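Long-range contacts in flavoredoxin (Desulfovibrio vulgaris str. 'Miyazaki F', PDB 2D5M), which binds flavin mononucleotide and probably serves in electron transport as a dimeric flavoprotein of the flavin reductase family: residues Leu10-Pro15 / Phe164-Arg169; Pro44-Ser49 / Gly136-Val141; Gly64-Ser69 / Leu120-Gln125. One frame throughout, in Å; residues are numbered along the deposited sequence.

How the interactions relate
The three contacts illustrate how one antiparallel sheet can be joined by different means as it runs from core to cofactor and subunit interface. All are largely buried. Interactions 2 and 3 have centres about 6 Å apart and meet directly, because strands 116-126 and 133-144 are neighbours; the methyls of Ile46 and Ile68 touch, and Leu120 packs on the backbone of Gly136 and Glu137. Each has three backbone bonds beside aliphatic or aromatic packing. Interaction 1, over 20 Å from both between centres, relies more on prolines, loops and a threonine hydroxyl. Interactions 1 and 2 reach opposite ends of the isoalloxazine and also touch the second subunit.

Interaction 1: Leu10-Pro15 / Phe164-Arg169; sequences LAYPTP and FAPVSR. With FMN (flavin mononucleotide), chain E.
Thr14 and Phe164 run alongside each other and make the tight end of this contact. The hydroxyl OG1 of Thr14 donates to Phe164 O at 2.8 Å, coming from above the carbonyl plane, while OG1 also sits at the edge of the phenyl ring, 3.3 Å from Phe164 CD2. A chi1 of 77° sets the hydroxyl there, and CG2 of Thr14 points at the ring of Pro166, 4.0 Å from its CD. The backbones add a sound bond from Phe164 N to Thr14 O (2.9 Å); the return bond from Thr14 N is long and weak.

Farther along, the pyrrolidine ring of Pro166 lies against the backbone of 10-15, its CD 3.5 Å from Ala11 O. The Tyr12 ring passes Pro166 at a slant, with CE1 4.0 Å from Ala165 CB. Leu10 CD1 lies 3.6 Å from Pro166 O and meets Val167 more loosely. Leu10 also packs on Met116 and Tyr12 on Pro154 of the second subunit, so the open side is that of Val167 and Arg169, where a molecule of MES, probably from the crystallisation liquor, is bound.

Above the centre of the Phe164 ring, 3.5 Å from its plane, stands the flavin methyl C7M. The phenyl face packs on this methyl and so walls the dimethylbenzene end of the isoalloxazine, part of the FMN pocket of a split-barrel flavoprotein.

Interaction 2: Pro44-Ser49 / Gly136-Val141; sequences PSIAVS and GEIMDV. With FMN (flavin mononucleotide), chain E.
Ile138 lays its terminal methyl CD1 across the side chain of Ile46, 3.9 Å from both CG1 and CD1 of that residue. The pair belongs to the antiparallel sheet of an FMN-binding split barrel, where segments 44-48 and 136-141 run antiparallel, with 130° between their directions. In Ile138, CG1 stands anti to the carbonyl carbon (chi1 -61°), which brings the branch alongside the Pro44 carbonyl and on to Ile46. In one of its two conformers, the ring of Pro44 continues the apolar strip, its CB 4.2 Å from Ile138 CB.

Three backbone bonds hold the ladder. Ile46 and Gly136 form a hydrogen-bonded pair: Ile46 N reaches Gly136 O at 2.9 Å in the carbonyl plane, and Gly136 N returns to Ile46 O at the same length. Next to it, Ser45 and Glu137 make a non-hydrogen-bonded pair, beyond which Ile138 N binds Pro44 O at 2.8 Å. Ser45 CA also lies 3.1 Å from Gly136 O, a CA-H...O contact. The hydroxyl of Ser45 turns to Pro43 O; its side chain is about 4 Å from a zinc ion and packs on Cys39, a residue of a zinc site. Past Ile138, Met139 and Asp140 form a classic beta bulge against strand 116-126.

At the other end, strand 44-48 delivers Ser49 to the flavin: FMN N3 donates to Ser49 O at 2.9 Å, almost straight at 175°.

Interaction 3: Gly64-Ser69 / Leu120-Gln125; sequences GAFTIS and LKLIHQ
Leu120 and Phe66 form the apolar centre, a CH-pi contact in which Leu120 CB sits over the middle of the phenyl ring, 4.0 Å from its centroid and only 11° off the normal. The ring gets there because Phe66 CG stands between the backbone N and the carbonyl carbon (chi1 58°), a rotamer that folds the ring back across the neighbouring strand. Branch CD1 of Leu120 touches two side chains, 3.8 Å from Phe66 CE1 and 3.9 Å from Ile68 CG1. Leu122 closes the row more loosely, its CD1 near the ring plane at 4.4 Å from Phe66 CE2.

Around this core runs the backbone ladder. Phe66 and Leu120 are a hydrogen-bonded antiparallel pair. Leu120 N approaches Phe66 O nearly along the C=O axis at 2.8 Å, although the N-H itself is bent, with an angle of 144° at the hydrogen; Phe66 N answers to Leu120 O. Ala65 and Lys121 follow as a non-hydrogen-bonded pair.

The polar edge begins at Gly64, the first residue to leave helix 55-63, with positive phi. Its carbonyl oxygen takes two donors. Leu122 N comes to Gly64 O from above the carbonyl plane at 2.9 Å, and a water donates to Gly64 O at 3.0 Å. That water also donates to Leu122 O at 2.8 Å, so it links the carbonyls of Gly64 and Leu122 just before strand 65-70 begins. Lys121 is exposed here and makes a long, weak ion pair with Glu137.

Strand 65-70 thus enters the antiparallel sheet of an FMN-binding split barrel, consistent with the flavin reductase family, straight from helix 55-63, whose Ile60 packs on both Phe66 and Leu122. Strand 44-48 supplies Val48 against Phe66 and Ile46 against Leu120 and Ile68, while strand 133-144 continues the sheet beyond 116-126.

Interaction 1: Leu10-Pro15 / Phe164-Arg169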
# COMPACT_ATOMS: atom_id res chain seq x y z
N LEU A 10 6.72 -4.29 -8.78
CA LEU A 10 6.40 -3.00 -9.37
C LEU A 10 4.91 -2.76 -9.29
O LEU A 10 4.13 -3.43 -9.95
CB LEU A 10 6.89 -2.96 -10.77
CG LEU A 10 6.92 -1.70 -11.56
CD1 LEU A 10 7.48 -0.51 -10.81
CD2 LEU A 10 7.75 -1.94 -12.87
N ALA A 11 4.52 -1.80 -8.48
CA ALA A 11 3.16 -1.36 -8.30
C ALA A 11 3.19 0.03 -7.70
O ALA A 11 4.20 0.40 -7.09
CB ALA A 11 2.37 -2.30 -7.41
N TYR A 12 2.11 0.80 -7.87
CA TYR A 12 2.05 2.14 -7.33
C TYR A 12 0.64 2.38 -6.78
O TYR A 12 -0.33 1.86 -7.38
CB TYR A 12 2.22 3.22 -8.37
CG TYR A 12 3.43 3.11 -9.24
CD1 TYR A 12 4.73 3.12 -8.70
CD2 TYR A 12 3.31 2.99 -10.59
CE1 TYR A 12 5.83 3.02 -9.49
CE2 TYR A 12 4.43 2.92 -11.40
CZ TYR A 12 5.68 2.94 -10.87
OH TYR A 12 6.79 2.84 -11.70
N PRO A 13 0.48 3.20 -5.75
CA PRO A 13 1.54 3.66 -4.85
C PRO A 13 1.98 2.50 -3.96
O PRO A 13 1.27 1.53 -3.79
CB PRO A 13 0.83 4.71 -3.99
CG PRO A 13 -0.55 4.14 -3.88
CD PRO A 13 -0.85 3.62 -5.27
N THR A 14 3.16 2.68 -3.35
CA THR A 14 3.56 1.88 -2.17
C THR A 14 3.87 2.87 -1.06
O THR A 14 4.27 4.02 -1.34
CB THR A 14 4.73 0.89 -2.42
OG1 THR A 14 5.98 1.57 -2.46
CG2 THR A 14 4.49 0.11 -3.71
N PRO A 15 3.67 2.48 0.18
CA PRO A 15 3.89 3.41 1.30
C PRO A 15 5.34 3.46 1.70
O PRO A 15 6.21 2.68 1.29
CB PRO A 15 3.02 2.80 2.39
CG PRO A 15 3.12 1.33 2.14
CD PRO A 15 3.14 1.18 0.65
N PHE A 164 6.56 5.66 -2.09
CA PHE A 164 7.70 4.99 -2.65
C PHE A 164 7.37 4.37 -4.01
O PHE A 164 6.34 3.73 -4.17
CB PHE A 164 8.23 3.93 -1.70
CG PHE A 164 9.36 3.05 -2.19
CD1 PHE A 164 10.58 3.64 -2.58
CD2 PHE A 164 9.26 1.70 -2.28
CE1 PHE A 164 11.63 2.87 -2.98
CE2 PHE A 164 10.31 0.91 -2.63
CZ PHE A 164 11.52 1.49 -3.01
N ALA A 165 8.24 4.66 -4.99
CA ALA A 165 8.19 4.05 -6.32
C ALA A 165 9.24 2.94 -6.35
O ALA A 165 10.45 3.26 -6.44
CB ALA A 165 8.45 5.10 -7.38
N PRO A 166 8.84 1.67 -6.27
CA PRO A 166 9.83 0.61 -6.25
C PRO A 166 10.52 0.41 -7.59
O PRO A 166 10.01 0.81 -8.64
CB PRO A 166 8.96 -0.61 -5.88
CG PRO A 166 7.63 -0.32 -6.45
CD PRO A 166 7.46 1.16 -6.19
N VAL A 167 11.69 -0.20 -7.54
CA VAL A 167 12.53 -0.61 -8.69
C VAL A 167 13.27 0.62 -9.24
O VAL A 167 14.48 0.62 -9.29
CB VAL A 167 11.79 -1.38 -9.79
CG1 VAL A 167 12.77 -1.86 -10.85
CG2 VAL A 167 11.02 -2.55 -9.20
N SER A 168 12.50 1.64 -9.63
CA SER A 168 13.16 2.90 -9.93
C SER A 168 13.71 3.56 -8.65
O SER A 168 14.61 4.37 -8.73
CB SER A 168 12.21 3.87 -10.62
OG SER A 168 11.11 4.14 -9.83
N ARG A 169 13.19 3.21 -7.50
CA ARG A 169 13.74 3.59 -6.22
C ARG A 169 13.76 5.11 -6.05
O ARG A 169 14.77 5.74 -5.89
CB ARG A 169 15.16 2.97 -6.01
CG ARG A 169 15.07 1.46 -5.85
CD ARG A 169 16.41 0.75 -5.91
NE ARG A 169 16.30 -0.66 -5.69
CZ ARG A 169 17.20 -1.61 -5.79
NH1 ARG A 169 18.48 -1.36 -6.15
NH2 ARG A 169 16.90 -2.88 -5.54
N1 FMN E . 12.86 -4.08 4.77
C2 FMN E . 11.90 -5.00 5.09
O2 FMN E . 12.19 -6.02 5.73
N3 FMN E . 10.60 -4.79 4.64
C4 FMN E . 10.19 -3.73 3.87
O4 FMN E . 8.99 -3.63 3.51
C4A FMN E . 11.20 -2.80 3.50
N5 FMN E . 10.87 -1.76 2.69
C5A FMN E . 11.85 -0.81 2.51
C6 FMN E . 11.53 0.30 1.68
C7 FMN E . 12.42 1.35 1.46
C7M FMN E . 12.09 2.50 0.54
C8 FMN E . 13.69 1.29 2.14
C8M FMN E . 14.65 2.46 1.99
C9 FMN E . 14.04 0.17 2.88
C9A FMN E . 13.15 -0.87 3.08
N10 FMN E . 13.46 -2.05 3.80
C10 FMN E . 12.49 -2.98 4.07
C1' FMN E . 14.83 -2.23 4.36
C2' FMN E . 14.91 -1.93 5.85
O2' FMN E . 14.30 -0.68 6.19
C3' FMN E . 16.39 -1.87 6.25
O3' FMN E . 16.90 -3.22 6.14
C4' FMN E . 16.64 -1.32 7.65
O4' FMN E . 18.06 -1.00 7.70
C5' FMN E . 16.30 -2.26 8.75
O5' FMN E . 16.63 -1.60 10.01
P FMN E . 16.74 -2.43 11.39
O1P FMN E . 17.82 -3.50 11.20
O2P FMN E . 15.42 -3.07 11.73
O3P FMN E . 17.16 -1.33 12.34

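Interaction 2: Pro44-Ser49 / Gly136-Val141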
# COMPACT_ATOMS: atom_id res chain seq x y z
N PRO A 44 -9.28 -3.36 12.86
CA PRO A 44 -8.49 -2.56 11.90
C PRO A 44 -7.04 -3.00 12.04
O PRO A 44 -6.53 -3.04 13.16
CB PRO A 44 -8.71 -1.12 12.38
CG PRO A 44 -9.13 -1.29 13.84
CD PRO A 44 -9.90 -2.56 13.91
N SER A 45 -6.39 -3.37 10.94
CA SER A 45 -5.08 -3.98 10.98
C SER A 45 -4.21 -3.60 9.80
O SER A 45 -4.75 -3.35 8.71
CB SER A 45 -5.20 -5.52 10.94
OG SER A 45 -5.99 -6.09 11.96
N ILE A 46 -2.90 -3.59 10.02
CA ILE A 46 -1.90 -3.39 8.99
C ILE A 46 -0.97 -4.58 8.98
O ILE A 46 -0.54 -5.05 10.06
CB ILE A 46 -1.12 -2.06 9.21
CG1 ILE A 46 -2.08 -0.91 8.95
CG2 ILE A 46 0.13 -1.99 8.37
CD1 ILE A 46 -1.52 0.46 9.34
N ALA A 47 -0.65 -5.04 7.80
CA ALA A 47 0.34 -6.09 7.54
C ALA A 47 1.63 -5.45 7.08
O ALA A 47 1.64 -4.56 6.22
CB ALA A 47 -0.21 -7.05 6.50
N VAL A 48 2.75 -5.96 7.62
CA VAL A 48 4.08 -5.48 7.23
C VAL A 48 4.97 -6.70 7.03
O VAL A 48 5.04 -7.56 7.91
CB VAL A 48 4.67 -4.54 8.28
CG1 VAL A 48 5.86 -3.87 7.58
CG2 VAL A 48 3.71 -3.51 8.85
N SER A 49 5.62 -6.78 5.91
CA SER A 49 6.56 -7.87 5.62
C SER A 49 7.94 -7.45 6.01
O SER A 49 8.53 -6.67 5.28
CB SER A 49 6.49 -8.19 4.13
OG SER A 49 5.24 -8.68 3.77
N GLY A 136 -0.45 -6.28 12.63
CA GLY A 136 -0.72 -5.47 13.80
C GLY A 136 -2.14 -4.96 13.81
O GLY A 136 -2.65 -4.50 12.80
N GLU A 137 -2.76 -5.06 14.98
CA GLU A 137 -4.05 -4.44 15.22
C GLU A 137 -3.80 -2.97 15.54
O GLU A 137 -3.02 -2.64 16.43
CB GLU A 137 -4.78 -5.10 16.38
CG GLU A 137 -6.10 -4.45 16.69
CD GLU A 137 -6.95 -5.14 17.74
OE1 GLU A 137 -6.61 -6.30 18.12
OE2 GLU A 137 -7.95 -4.51 18.19
N ILE A 138 -4.48 -2.08 14.85
CA ILE A 138 -4.42 -0.66 15.09
C ILE A 138 -5.18 -0.32 16.36
O ILE A 138 -6.39 -0.52 16.45
CB ILE A 138 -5.03 0.13 13.90
CG1 ILE A 138 -4.26 -0.14 12.62
CG2 ILE A 138 -5.10 1.60 14.21
CD1 ILE A 138 -4.92 0.41 11.34
N MET A 139 -4.44 0.18 17.35
CA MET A 139 -4.99 0.57 18.64
C MET A 139 -5.31 2.04 18.69
O MET A 139 -6.20 2.47 19.46
CB MET A 139 -4.03 0.15 19.79
CG MET A 139 -3.60 -1.29 19.74
SD MET A 139 -4.91 -2.52 19.55
CE MET A 139 -5.73 -2.33 21.11
N ASP A 140 -4.58 2.87 17.93
CA ASP A 140 -4.80 4.31 17.88
C ASP A 140 -4.10 4.86 16.69
O ASP A 140 -3.04 4.39 16.28
CB ASP A 140 -4.24 5.00 19.14
CG ASP A 140 -4.74 6.41 19.35
OD1 ASP A 140 -5.86 6.73 18.91
OD2 ASP A 140 -4.04 7.22 19.99
N VAL A 141 -4.68 5.88 16.10
CA VAL A 141 -4.07 6.70 15.06
C VAL A 141 -4.02 8.15 15.59
O VAL A 141 -5.05 8.70 15.98
CB VAL A 141 -4.90 6.63 13.77
CG1 VAL A 141 -4.26 7.56 12.73
CG2 VAL A 141 -5.05 5.20 13.27
N1 FMN E . 12.86 -4.08 4.77
C2 FMN E . 11.90 -5.00 5.09
O2 FMN E . 12.19 -6.02 5.73
N3 FMN E . 10.60 -4.79 4.64
C4 FMN E . 10.19 -3.73 3.87
O4 FMN E . 8.99 -3.63 3.51
C4A FMN E . 11.20 -2.80 3.50
N5 FMN E . 10.87 -1.76 2.69
C5A FMN E . 11.85 -0.81 2.51
C6 FMN E . 11.53 0.30 1.68
C7 FMN E . 12.42 1.35 1.46
C7M FMN E . 12.09 2.50 0.54
C8 FMN E . 13.69 1.29 2.14
C8M FMN E . 14.65 2.46 1.99
C9 FMN E . 14.04 0.17 2.88
C9A FMN E . 13.15 -0.87 3.08
N10 FMN E . 13.46 -2.05 3.80
C10 FMN E . 12.49 -2.98 4.07
C1' FMN E . 14.83 -2.23 4.36
C2' FMN E . 14.91 -1.93 5.85
O2' FMN E . 14.30 -0.68 6.19
C3' FMN E . 16.39 -1.87 6.25
O3' FMN E . 16.90 -3.22 6.14
C4' FMN E . 16.64 -1.32 7.65
O4' FMN E . 18.06 -1.00 7.70
C5' FMN E . 16.30 -2.26 8.75
O5' FMN E . 16.63 -1.60 10.01
P FMN E . 16.74 -2.43 11.39
O1P FMN E . 17.82 -3.50 11.20
O2P FMN E . 15.42 -3.07 11.73
O3P FMN E . 17.16 -1.33 12.34

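Interaction 3: Gly64-Ser69 / Leu120-Gln125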
# COMPACT_ATOMS: atom_id res chain seq x y z
N GLY A 64 5.91 -7.73 20.93
CA GLY A 64 4.51 -7.86 20.45
C GLY A 64 3.84 -6.55 20.17
O GLY A 64 2.61 -6.46 20.27
N ALA A 65 4.59 -5.53 19.79
CA ALA A 65 4.07 -4.19 19.61
C ALA A 65 5.00 -3.43 18.67
O ALA A 65 6.21 -3.63 18.70
CB ALA A 65 4.03 -3.45 20.94
N PHE A 66 4.42 -2.52 17.88
CA PHE A 66 5.19 -1.66 17.03
C PHE A 66 4.31 -0.46 16.68
O PHE A 66 3.10 -0.49 16.85
CB PHE A 66 5.68 -2.36 15.77
CG PHE A 66 4.63 -2.97 14.85
CD1 PHE A 66 4.20 -2.25 13.72
CD2 PHE A 66 4.11 -4.22 15.05
CE1 PHE A 66 3.30 -2.82 12.84
CE2 PHE A 66 3.15 -4.77 14.19
CZ PHE A 66 2.75 -4.07 13.07
N THR A 67 4.95 0.59 16.20
CA THR A 67 4.25 1.72 15.67
C THR A 67 4.57 1.86 14.17
O THR A 67 5.55 1.31 13.70
CB THR A 67 4.63 3.05 16.37
OG1 THR A 67 5.98 3.30 16.06
CG2 THR A 67 4.39 2.95 17.85
N ILE A 68 3.74 2.65 13.47
CA ILE A 68 4.02 3.14 12.14
C ILE A 68 3.93 4.65 12.21
O ILE A 68 2.90 5.20 12.54
CB ILE A 68 3.07 2.52 11.11
CG1 ILE A 68 3.42 1.04 10.90
CG2 ILE A 68 3.09 3.33 9.79
CD1 ILE A 68 2.40 0.25 10.13
N SER A 69 5.03 5.29 11.84
CA SER A 69 5.05 6.74 11.72
C SER A 69 5.17 7.09 10.25
O SER A 69 5.96 6.49 9.51
CB SER A 69 6.23 7.32 12.52
OG SER A 69 6.18 7.01 13.88
N LEU A 120 0.30 -0.06 17.14
CA LEU A 120 -0.17 -1.41 16.80
C LEU A 120 0.28 -2.46 17.82
O LEU A 120 1.38 -2.48 18.34
CB LEU A 120 0.31 -1.84 15.40
CG LEU A 120 -0.10 -0.87 14.28
CD1 LEU A 120 1.05 0.07 13.90
CD2 LEU A 120 -0.62 -1.60 13.04
N LYS A 121 -0.67 -3.38 18.06
CA LYS A 121 -0.46 -4.59 18.85
C LYS A 121 -0.28 -5.75 17.92
O LYS A 121 -1.14 -5.99 17.04
CB LYS A 121 -1.65 -4.84 19.77
CG LYS A 121 -1.68 -6.13 20.57
CD LYS A 121 -2.96 -6.33 21.38
CE LYS A 121 -4.20 -6.49 20.52
NZ LYS A 121 -5.40 -7.09 21.12
N LEU A 122 0.76 -6.57 18.05
CA LEU A 122 0.93 -7.72 17.20
C LEU A 122 -0.18 -8.75 17.46
O LEU A 122 -0.34 -9.18 18.62
CB LEU A 122 2.29 -8.38 17.49
CG LEU A 122 2.65 -9.53 16.55
CD1 LEU A 122 2.77 -9.07 15.12
CD2 LEU A 122 3.94 -10.24 17.04
N ILE A 123 -0.88 -9.16 16.43
CA ILE A 123 -1.96 -10.15 16.55
C ILE A 123 -1.69 -11.40 15.71
O ILE A 123 -2.25 -12.46 16.06
CB ILE A 123 -3.35 -9.55 16.29
CG1 ILE A 123 -3.47 -8.89 14.92
CG2 ILE A 123 -3.72 -8.61 17.42
CD1 ILE A 123 -4.92 -8.67 14.51
N HIS A 124 -0.88 -11.36 14.67
CA HIS A 124 -0.56 -12.58 13.94
C HIS A 124 0.85 -12.48 13.43
O HIS A 124 1.31 -11.37 13.08
CB HIS A 124 -1.47 -12.84 12.72
CG HIS A 124 -2.96 -12.84 12.98
ND1 HIS A 124 -3.59 -13.86 13.64
CD2 HIS A 124 -3.93 -11.94 12.62
CE1 HIS A 124 -4.90 -13.59 13.69
NE2 HIS A 124 -5.13 -12.44 13.08
N GLN A 125 1.58 -13.56 13.35
CA GLN A 125 2.89 -13.66 12.70
C GLN A 125 2.73 -14.75 11.69
O GLN A 125 2.63 -15.96 12.05
CB GLN A 125 4.01 -13.86 13.71
CG GLN A 125 5.41 -13.90 13.12
CD GLN A 125 6.55 -14.10 14.05
OE1 GLN A 125 7.62 -14.46 13.57
NE2 GLN A 125 6.37 -13.82 15.33
O HOH W 1 0.79 -8.67 21.12